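PDB 3WE5: ubiquitin conjugating enzyme from Agrocybe aegerita, which probably takes ubiquitin from an activating enzyme as a thioester on its active-site cysteine and passes it on toward protein substrates, as E2 conjugating enzymes do. Local coordinates for residues A[73-78]-A[88-93]; A[105-110]-A[151-156]. All coordinates share one frame; numbering follows the deposited sequence.

Interaction 1. Residues A[73-78]-A[88-93]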
ATOM      1  N   TYR A  73       1.985  -6.838 -19.675  1.00 14.81           N
ATOM      2  CA  TYR A  73       2.098  -5.430 -19.320  1.00 13.55           C
ATOM      3  C   TYR A  73       3.359  -4.892 -19.925  1.00 20.03           C
ATOM      4  O   TYR A  73       4.333  -5.608 -20.045  1.00 23.61           O
ATOM      5  CB  TYR A  73       2.147  -5.261 -17.803  1.00 15.49           C
ATOM      6  CG  TYR A  73       0.877  -5.751 -17.170  1.00 17.35           C
ATOM      7  CD1 TYR A  73      -0.213  -4.910 -17.067  1.00 21.33           C
ATOM      8  CD2 TYR A  73       0.764  -7.060 -16.708  1.00 20.73           C
ATOM      9  CE1 TYR A  73      -1.383  -5.334 -16.514  1.00 20.62           C
ATOM     10  CE2 TYR A  73      -0.431  -7.503 -16.140  1.00 24.55           C
ATOM     11  CZ  TYR A  73      -1.496  -6.624 -16.055  1.00 23.71           C
ATOM     12  OH  TYR A  73      -2.709  -6.996 -15.496  1.00 31.64           O
ATOM     13  N   THR A  74       3.353  -3.610 -20.271  1.00 15.55           N
ATOM     14  CA  THR A  74       4.549  -3.011 -20.853  1.00 14.39           C
ATOM     15  C   THR A  74       5.325  -2.297 -19.756  1.00 13.16           C
ATOM     16  O   THR A  74       4.763  -1.491 -19.012  1.00 15.29           O
ATOM     17  CB  THR A  74       4.152  -2.037 -21.968  1.00 16.27           C
ATOM     18  OG1 THR A  74       3.534  -2.789 -23.025  1.00 18.49           O
ATOM     19  CG2 THR A  74       5.355  -1.310 -22.526  1.00 16.91           C
ATOM     20  N   LEU A  75       6.613  -2.618 -19.673  1.00 13.29           N
ATOM     21  CA  LEU A  75       7.516  -2.090 -18.634  1.00 11.21           C
ATOM     22  C   LEU A  75       8.609  -1.273 -19.313  1.00 10.40           C
ATOM     23  O   LEU A  75       9.270  -1.749 -20.237  1.00 15.93           O
ATOM     24  CB  LEU A  75       8.136  -3.257 -17.859  1.00 15.55           C
ATOM     25  CG  LEU A  75       9.017  -2.944 -16.643  1.00 13.05           C
ATOM     26  CD1 LEU A  75       8.178  -2.261 -15.551  1.00 14.28           C
ATOM     27  CD2 LEU A  75       9.666  -4.236 -16.097  1.00 16.70           C
ATOM     28  N   GLN A  76       8.793  -0.038 -18.839  1.00 11.34           N
ATOM     29  CA  GLN A  76       9.768   0.880 -19.427  1.00 10.28           C
ATOM     30  C   GLN A  76      10.938   1.079 -18.475  1.00 11.16           C
ATOM     31  O   GLN A  76      10.729   1.222 -17.271  1.00 13.11           O
ATOM     32  CB  GLN A  76       9.063   2.214 -19.683  1.00 13.73           C
ATOM     33  CG  GLN A  76       9.935   3.353 -20.242  1.00 16.60           C
ATOM     34  CD  GLN A  76       9.104   4.635 -20.301  1.00 21.17           C
ATOM     35  OE1 GLN A  76       8.304   4.811 -21.209  1.00 26.05           O
ATOM     36  NE2 GLN A  76       9.234   5.488 -19.293  1.00 19.85           N
ATOM     37  N   PHE A  77      12.147   1.023 -19.025  1.00  9.66           N
ATOM     38  CA  PHE A  77      13.383   1.360 -18.312  1.00  8.72           C
ATOM     39  C   PHE A  77      13.934   2.639 -18.905  1.00 11.75           C
ATOM     40  O   PHE A  77      14.088   2.731 -20.117  1.00 13.05           O
ATOM     41  CB  PHE A  77      14.423   0.267 -18.516  1.00 12.70           C
ATOM     42  CG  PHE A  77      14.125  -0.976 -17.752  1.00 12.90           C
ATOM     43  CD1 PHE A  77      13.115  -1.818 -18.157  1.00 14.13           C
ATOM     44  CD2 PHE A  77      14.864  -1.300 -16.618  1.00 11.97           C
ATOM     45  CE1 PHE A  77      12.830  -2.989 -17.417  1.00 14.71           C
ATOM     46  CE2 PHE A  77      14.597  -2.425 -15.905  1.00 13.71           C
ATOM     47  CZ  PHE A  77      13.568  -3.270 -16.286  1.00 13.45           C
ATOM     48  N   ARG A  78      14.258   3.609 -18.057  1.00 12.04           N
ATOM     49  CA  ARG A  78      15.041   4.769 -18.506  1.00 13.82           C
ATOM     50  C   ARG A  78      16.373   4.824 -17.775  1.00 13.07           C
ATOM     51  O   ARG A  78      16.417   4.621 -16.549  1.00 17.54           O
ATOM     52  CB  ARG A  78      14.240   6.063 -18.288  1.00 14.57           C
ATOM     53  CG  ARG A  78      13.169   6.283 -19.337  1.00 15.63           C
ATOM     54  CD  ARG A  78      12.492   7.637 -19.184  1.00 23.57           C
ATOM     55  NE  ARG A  78      11.565   7.636 -18.063  1.00 27.99           N
ATOM     56  CZ  ARG A  78      10.916   8.712 -17.633  1.00 39.62           C
ATOM     57  NH1 ARG A  78      11.120   9.890 -18.215  1.00 36.39           N
ATOM     58  NH2 ARG A  78      10.073   8.612 -16.618  1.00 25.48           N
ATOM     59  N   PRO A  88      18.152   2.220 -12.736  1.00 16.75           N
ATOM     60  CA  PRO A  88      17.249   2.641 -13.810  1.00 17.84           C
ATOM     61  C   PRO A  88      15.936   3.184 -13.250  1.00 14.09           C
ATOM     62  O   PRO A  88      15.487   2.771 -12.177  1.00 14.99           O
ATOM     63  CB  PRO A  88      16.986   1.333 -14.575  1.00 18.58           C
ATOM     64  CG  PRO A  88      17.112   0.249 -13.502  1.00 18.92           C
ATOM     65  CD  PRO A  88      18.215   0.752 -12.579  1.00 13.50           C
ATOM     66  N   ALA A  89      15.308   4.105 -13.991  1.00 13.43           N
ATOM     67  CA  ALA A  89      13.969   4.568 -13.660  1.00 12.37           C
ATOM     68  C   ALA A  89      13.015   3.607 -14.351  1.00 13.41           C
ATOM     69  O   ALA A  89      13.061   3.444 -15.568  1.00 14.74           O
ATOM     70  CB  ALA A  89      13.764   5.961 -14.171  1.00 18.12           C
ATOM     71  N   VAL A  90      12.191   2.931 -13.573  1.00 12.85           N
ATOM     72  CA  VAL A  90      11.380   1.836 -14.111  1.00 15.45           C
ATOM     73  C   VAL A  90       9.899   2.038 -13.789  1.00 12.30           C
ATOM     74  O   VAL A  90       9.529   2.300 -12.638  1.00 16.06           O
ATOM     75  CB  VAL A  90      11.865   0.496 -13.507  1.00 10.39           C
ATOM     76  CG1 VAL A  90      11.061  -0.675 -14.098  1.00 16.56           C
ATOM     77  CG2 VAL A  90      13.335   0.283 -13.774  1.00 10.79           C
ATOM     78  N   GLN A  91       9.039   1.924 -14.805  1.00 11.75           N
ATOM     79  CA  GLN A  91       7.611   2.099 -14.609  1.00 17.90           C
ATOM     80  C   GLN A  91       6.831   1.302 -15.652  1.00 12.31           C
ATOM     81  O   GLN A  91       7.321   1.057 -16.774  1.00 13.06           O
ATOM     82  CB  GLN A  91       7.243   3.586 -14.679  1.00 17.64           C
ATOM     83  CG  GLN A  91       7.513   4.207 -16.037  1.00 16.92           C
ATOM     84  CD  GLN A  91       7.850   5.688 -15.934  1.00 22.47           C
ATOM     85  OE1 GLN A  91       9.022   6.066 -15.849  1.00 24.26           O
ATOM     86  NE2 GLN A  91       6.826   6.532 -15.945  1.00 22.67           N
ATOM     87  N   PHE A  92       5.633   0.872 -15.270  1.00 16.07           N
ATOM     88  CA  PHE A  92       4.715   0.298 -16.239  1.00 15.41           C
ATOM     89  C   PHE A  92       4.179   1.452 -17.071  1.00 15.98           C
ATOM     90  O   PHE A  92       3.928   2.554 -16.542  1.00 17.64           O
ATOM     91  CB  PHE A  92       3.589  -0.480 -15.545  1.00 19.37           C
ATOM     92  CG  PHE A  92       4.046  -1.791 -14.947  1.00 14.92           C
ATOM     93  CD1 PHE A  92       4.236  -2.910 -15.755  1.00 16.83           C
ATOM     94  CD2 PHE A  92       4.336  -1.895 -13.589  1.00 13.81           C
ATOM     95  CE1 PHE A  92       4.684  -4.136 -15.212  1.00 18.33           C
ATOM     96  CE2 PHE A  92       4.767  -3.118 -13.035  1.00 19.15           C
ATOM     97  CZ  PHE A  92       4.944  -4.238 -13.841  1.00 16.19           C
ATOM     98  N   VAL A  93       4.026   1.191 -18.365  1.00 16.43           N
ATOM     99  CA  VAL A  93       3.506   2.166 -19.321  1.00 20.88           C
ATOM    100  C   VAL A  93       1.985   2.264 -19.241  1.00 22.17           C
ATOM    101  O   VAL A  93       1.266   1.249 -19.192  1.00 20.33           O
ATOM    102  CB  VAL A  93       3.974   1.840 -20.743  1.00 20.39           C
ATOM    103  CG1 VAL A  93       3.333   2.787 -21.776  1.00 19.93           C
ATOM    104  CG2 VAL A  93       5.476   1.951 -20.823  1.00 15.10           C
TER
HETATM  105  O   HOH W   1      11.001   4.950 -16.886  1.00 18.00           O
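Arg78, Gln76 and Gln91 meet on one face of a two-stranded pairing and bury more surface there than the other residues. Arg78 runs back along the face that carries Gln76 and Gln91, its chain bent at chi3 (-75°). Its NH2 gives a hydrogen bond of 2.9 Å to Gln91 OE1. That oxygen sits at the edge of the guanidinium, slightly out of its plane, and the guanidinium and amide planes are 54° apart. Gln91 CG lies between its backbone N and carbonyl carbon (chi1 64°), which turns the extended chain toward Arg78 and Gln76. The two glutamines run side by side and point the same way.

A water joins the group. It accepts from Gln76 NE2 and from Arg78 NE, and donates to Ala89 O. It also reaches Gln91 OE1, though at a separation so short that the details are doubtful. The third guanidinium nitrogen, Arg78 NH1, forms a salt bridge with Asp159.

Strands 72-78 and 89-92 form an antiparallel beta hairpin, the last two strands of the four-stranded meander sheet of the E2 fold. Gln76 and Gln91 are a hydrogen-bonded pair, with Gln76 N to Gln91 O at 2.8 Å. Arg78 and Ala89 form the next such pair. Past Gln91, Val93 N still bonds to Thr74 O at 2.9 Å.

The opposite face carries Leu75, Phe77, Val90 and Phe92. Leu75 CD1 stands over the centre of the Phe92 ring, 3.9 Å from its centroid, in a CH-pi contact. Val90 CG1 covers one face of the Phe77 ring nearer its rim, while Pro88 CB lies at the ring edge. Beyond them, helix 127-140 packs on this face through Leu134 against Leu75 and Cys131 against Phe77.

Interaction 2. Residues A[105-110]-A[151-156]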
ATOM      1  N   HIS A 105       1.984  -2.534  -4.825  1.00 20.58           N
ATOM      2  CA  HIS A 105       3.230  -1.803  -4.984  1.00 21.07           C
ATOM      3  C   HIS A 105       3.323  -1.067  -6.324  1.00 20.90           C
ATOM      4  O   HIS A 105       4.376  -0.506  -6.652  1.00 19.43           O
ATOM      5  CB  HIS A 105       4.418  -2.744  -4.796  1.00 22.32           C
ATOM      6  CG  HIS A 105       4.614  -3.170  -3.374  1.00 34.76           C
ATOM      7  ND1 HIS A 105       5.512  -2.553  -2.530  1.00 52.06           N
ATOM      8  CD2 HIS A 105       3.992  -4.119  -2.634  1.00 36.22           C
ATOM      9  CE1 HIS A 105       5.455  -3.120  -1.339  1.00 43.06           C
ATOM     10  NE2 HIS A 105       4.547  -4.080  -1.379  1.00 36.76           N
ATOM     11  N   VAL A 106       2.219  -1.039  -7.072  1.00 16.64           N
ATOM     12  CA  VAL A 106       2.180  -0.354  -8.369  1.00 15.74           C
ATOM     13  C   VAL A 106       1.123   0.732  -8.407  1.00 18.31           C
ATOM     14  O   VAL A 106      -0.057   0.459  -8.247  1.00 22.50           O
ATOM     15  CB  VAL A 106       1.948  -1.342  -9.534  1.00 15.99           C
ATOM     16  CG1 VAL A 106       1.998  -0.586 -10.886  1.00 15.80           C
ATOM     17  CG2 VAL A 106       3.027  -2.419  -9.517  1.00 15.00           C
ATOM     18  N   TYR A 107       1.554   1.972  -8.623  1.00 16.75           N
ATOM     19  CA  TYR A 107       0.633   3.099  -8.683  1.00 20.79           C
ATOM     20  C   TYR A 107      -0.126   3.117 -10.008  1.00 22.56           C
ATOM     21  O   TYR A 107       0.314   2.523 -10.988  1.00 20.23           O
ATOM     22  CB  TYR A 107       1.397   4.405  -8.440  1.00 23.17           C
ATOM     23  CG  TYR A 107       1.845   4.518  -7.003  1.00 20.27           C
ATOM     24  CD1 TYR A 107       0.936   4.878  -6.012  1.00 29.18           C
ATOM     25  CD2 TYR A 107       3.149   4.221  -6.624  1.00 23.11           C
ATOM     26  CE1 TYR A 107       1.310   4.967  -4.692  1.00 30.12           C
ATOM     27  CE2 TYR A 107       3.536   4.306  -5.296  1.00 31.91           C
ATOM     28  CZ  TYR A 107       2.607   4.677  -4.339  1.00 33.47           C
ATOM     29  OH  TYR A 107       2.970   4.764  -3.017  1.00 32.86           O
ATOM     30  N   SER A 108      -1.278   3.777 -10.040  1.00 21.14           N
ATOM     31  CA  SER A 108      -2.115   3.792 -11.242  1.00 24.81           C
ATOM     32  C   SER A 108      -1.450   4.543 -12.401  1.00 25.42           C
ATOM     33  O   SER A 108      -1.849   4.394 -13.559  1.00 24.35           O
ATOM     34  CB  SER A 108      -3.495   4.392 -10.923  1.00 26.39           C
ATOM     35  OG  SER A 108      -3.359   5.734 -10.484  1.00 27.65           O
ATOM     36  N   ASN A 109      -0.450   5.365 -12.087  1.00 21.71           N
ATOM     37  CA  ASN A 109       0.319   6.048 -13.104  1.00 24.72           C
ATOM     38  C   ASN A 109       1.494   5.199 -13.581  1.00 26.33           C
ATOM     39  O   ASN A 109       2.308   5.658 -14.372  1.00 21.83           O
ATOM     40  CB  ASN A 109       0.814   7.409 -12.604  1.00 27.41           C
ATOM     41  CG  ASN A 109       1.890   7.295 -11.538  1.00 24.94           C
ATOM     42  OD1 ASN A 109       2.113   6.227 -10.961  1.00 21.67           O
ATOM     43  ND2 ASN A 109       2.548   8.414 -11.252  1.00 26.03           N
ATOM     44  N   GLY A 110       1.595   3.973 -13.076  1.00 22.47           N
ATOM     45  CA  GLY A 110       2.636   3.056 -13.539  1.00 21.63           C
ATOM     46  C   GLY A 110       3.906   3.041 -12.713  1.00 21.48           C
ATOM     47  O   GLY A 110       4.750   2.144 -12.883  1.00 17.15           O
ATOM     48  N   ASP A 151      -4.066   7.642  -4.776  1.00 33.40           N
ATOM     49  CA  ASP A 151      -4.539   8.922  -5.300  1.00 31.16           C
ATOM     50  C   ASP A 151      -3.672  10.104  -4.843  1.00 32.73           C
ATOM     51  O   ASP A 151      -3.365  11.000  -5.638  1.00 38.00           O
ATOM     52  CB  ASP A 151      -6.020   9.133  -4.964  1.00 38.38           C
ATOM     53  CG  ASP A 151      -6.901   8.053  -5.556  1.00 52.51           C
ATOM     54  OD1 ASP A 151      -6.537   7.512  -6.625  1.00 44.11           O
ATOM     55  OD2 ASP A 151      -7.947   7.732  -4.947  1.00 56.73           O
ATOM     56  N   ARG A 152      -3.269  10.085  -3.573  1.00 37.13           N
ATOM     57  CA  ARG A 152      -2.384  11.106  -3.016  1.00 42.53           C
ATOM     58  C   ARG A 152      -1.093  11.191  -3.818  1.00 41.72           C
ATOM     59  O   ARG A 152      -0.694  12.269  -4.271  1.00 40.68           O
ATOM     60  CB  ARG A 152      -2.076  10.791  -1.547  1.00 38.94           C
ATOM     61  CG  ARG A 152      -1.243  11.849  -0.834  1.00 41.43           C
ATOM     62  CD  ARG A 152      -1.467  11.826   0.684  1.00 56.70           C
ATOM     63  NE  ARG A 152      -0.722  10.761   1.356  1.00 59.09           N
ATOM     64  CZ  ARG A 152      -1.273   9.641   1.819  1.00 64.29           C
ATOM     65  NH1 ARG A 152      -2.577   9.440   1.687  1.00 47.96           N
ATOM     66  NH2 ARG A 152      -0.525   8.722   2.417  1.00 53.69           N
ATOM     67  N   TYR A 153      -0.451  10.041  -4.008  1.00 38.37           N
ATOM     68  CA  TYR A 153       0.794   9.983  -4.762  1.00 42.57           C
ATOM     69  C   TYR A 153       0.644  10.485  -6.197  1.00 28.38           C
ATOM     70  O   TYR A 153       1.451  11.288  -6.667  1.00 35.77           O
ATOM     71  CB  TYR A 153       1.362   8.556  -4.778  1.00 35.68           C
ATOM     72  CG  TYR A 153       2.621   8.455  -5.603  1.00 35.02           C
ATOM     73  CD1 TYR A 153       3.834   8.911  -5.108  1.00 34.26           C
ATOM     74  CD2 TYR A 153       2.594   7.923  -6.886  1.00 32.02           C
ATOM     75  CE1 TYR A 153       4.983   8.829  -5.857  1.00 44.92           C
ATOM     76  CE2 TYR A 153       3.734   7.843  -7.648  1.00 24.43           C
ATOM     77  CZ  TYR A 153       4.926   8.301  -7.130  1.00 27.03           C
ATOM     78  OH  TYR A 153       6.075   8.225  -7.886  1.00 30.72           O
ATOM     79  N   VAL A 154      -0.379  10.002  -6.896  1.00 31.98           N
ATOM     80  CA  VAL A 154      -0.457  10.216  -8.340  1.00 37.63           C
ATOM     81  C   VAL A 154      -0.729  11.687  -8.708  1.00 37.54           C
ATOM     82  O   VAL A 154      -0.272  12.177  -9.744  1.00 40.74           O
ATOM     83  CB  VAL A 154      -1.457   9.235  -8.990  1.00 38.09           C
ATOM     84  CG1 VAL A 154      -1.785   9.644 -10.410  1.00 35.24           C
ATOM     85  CG2 VAL A 154      -0.885   7.806  -8.967  1.00 31.74           C
ATOM     86  N   ARG A 155      -1.439  12.397  -7.835  1.00 37.18           N
ATOM     87  CA  ARG A 155      -1.764  13.804  -8.075  1.00 38.39           C
ATOM     88  C   ARG A 155      -0.527  14.682  -8.220  1.00 34.43           C
ATOM     89  O   ARG A 155      -0.492  15.582  -9.062  1.00 45.08           O
ATOM     90  CB  ARG A 155      -2.626  14.359  -6.935  1.00 38.53           C
ATOM     91  CG  ARG A 155      -4.077  13.938  -6.979  1.00 59.54           C
ATOM     92  CD  ARG A 155      -4.939  14.852  -6.114  1.00 63.05           C
ATOM     93  NE  ARG A 155      -4.786  14.572  -4.689  1.00 63.33           N
ATOM     94  CZ  ARG A 155      -5.501  13.663  -4.033  1.00 56.03           C
ATOM     95  NH1 ARG A 155      -6.417  12.948  -4.681  1.00 45.60           N
ATOM     96  NH2 ARG A 155      -5.302  13.467  -2.734  1.00 46.71           N
ATOM     97  N   THR A 156       0.482  14.424  -7.392  1.00 37.87           N
ATOM     98  CA  THR A 156       1.665  15.281  -7.331  1.00 41.92           C
ATOM     99  C   THR A 156       2.922  14.605  -7.901  1.00 52.65           C
ATOM    100  O   THR A 156       4.020  15.159  -7.838  1.00 42.92           O
ATOM    101  CB  THR A 156       1.935  15.721  -5.875  1.00 52.81           C
ATOM    102  OG1 THR A 156       3.139  16.494  -5.810  1.00 60.38           O
ATOM    103  CG2 THR A 156       2.075  14.509  -4.982  1.00 44.49           C
TER
HETATM  104  O   HOH W   2       1.205  11.143 -12.483  1.00 41.58           O
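Tyr107 and Tyr153 stack face to face, with ring centroids 4.2 Å apart and planes inclined by 29°. The side chains themselves cross at about a right angle. The overlap is offset. Tyr153 CD2 comes down over one face of the Tyr107 ring, 3.5 Å from Tyr107 CG. Tyr153 CB meets the same ring further out, at 3.6 Å from Tyr107 CE1. Tyr153 has CG anti to its backbone N (chi1 177°), which carries the ring off the helix toward the loop.

Each phenol is held at its far end. Tyr107 OH is hydrogen-bonded to Asp149, just before helix 150-156, and Tyr153 OH to His111, just after the loop segment.

Asn109 turns its amide nearly perpendicular to the Tyr153 ring, with the planes 86° apart. Asn109 ND2 approaches Tyr153 CE2 at 3.8 Å, obliquely to the ring. Asn109 OD1 is hydrogen-bonded to the backbone N of His111. Val154 and Asn109 pass alongside each other, pointing opposite ways. Val154 CG2 does most of the touching, 3.6 Å from Ser108 OG.

A type I beta turn from Tyr107 to Gly110 gathers the loop residues. The contact seats the short helix 150-156, the last in the chain, on the loop after strand 89-92. This loop leads to Cys113, probably the catalytic cysteine by analogy with other E2 enzymes. In the two-chain assembly the contact also borders the second subunit: Tyr107 OH is hydrogen-bonded to Arg152 NH2 of that subunit.

The direct contact is van der Waals and aromatic, and one water links Asn109 ND2 and Val154 O. Ring stacking and methyl packing do the joining. The hydrogen bonds at the hydroxyls probably hold the far ends in place, while the stack itself limits how the rings turn.

In the fold
Interaction 1 lies near the centre of the chain and pairs two neighbouring strands of the sheet. Interaction 2 is a surface contact between a loop and a short helix, far apart in sequence. The first combines regular backbone hydrogen bonds, a polar cluster on one face and an apolar core on the other. The second depends on one aromatic stack and a few methyl contacts, with a single bridging water, and adjoins the second subunit. The two meet directly: Phe92 N probably bonds to Gly110 O at 2.8 Å, and Phe92 CD2 packs on Val106 CG1. The loop of interaction 2 thus runs beside the edge strand of interaction 1.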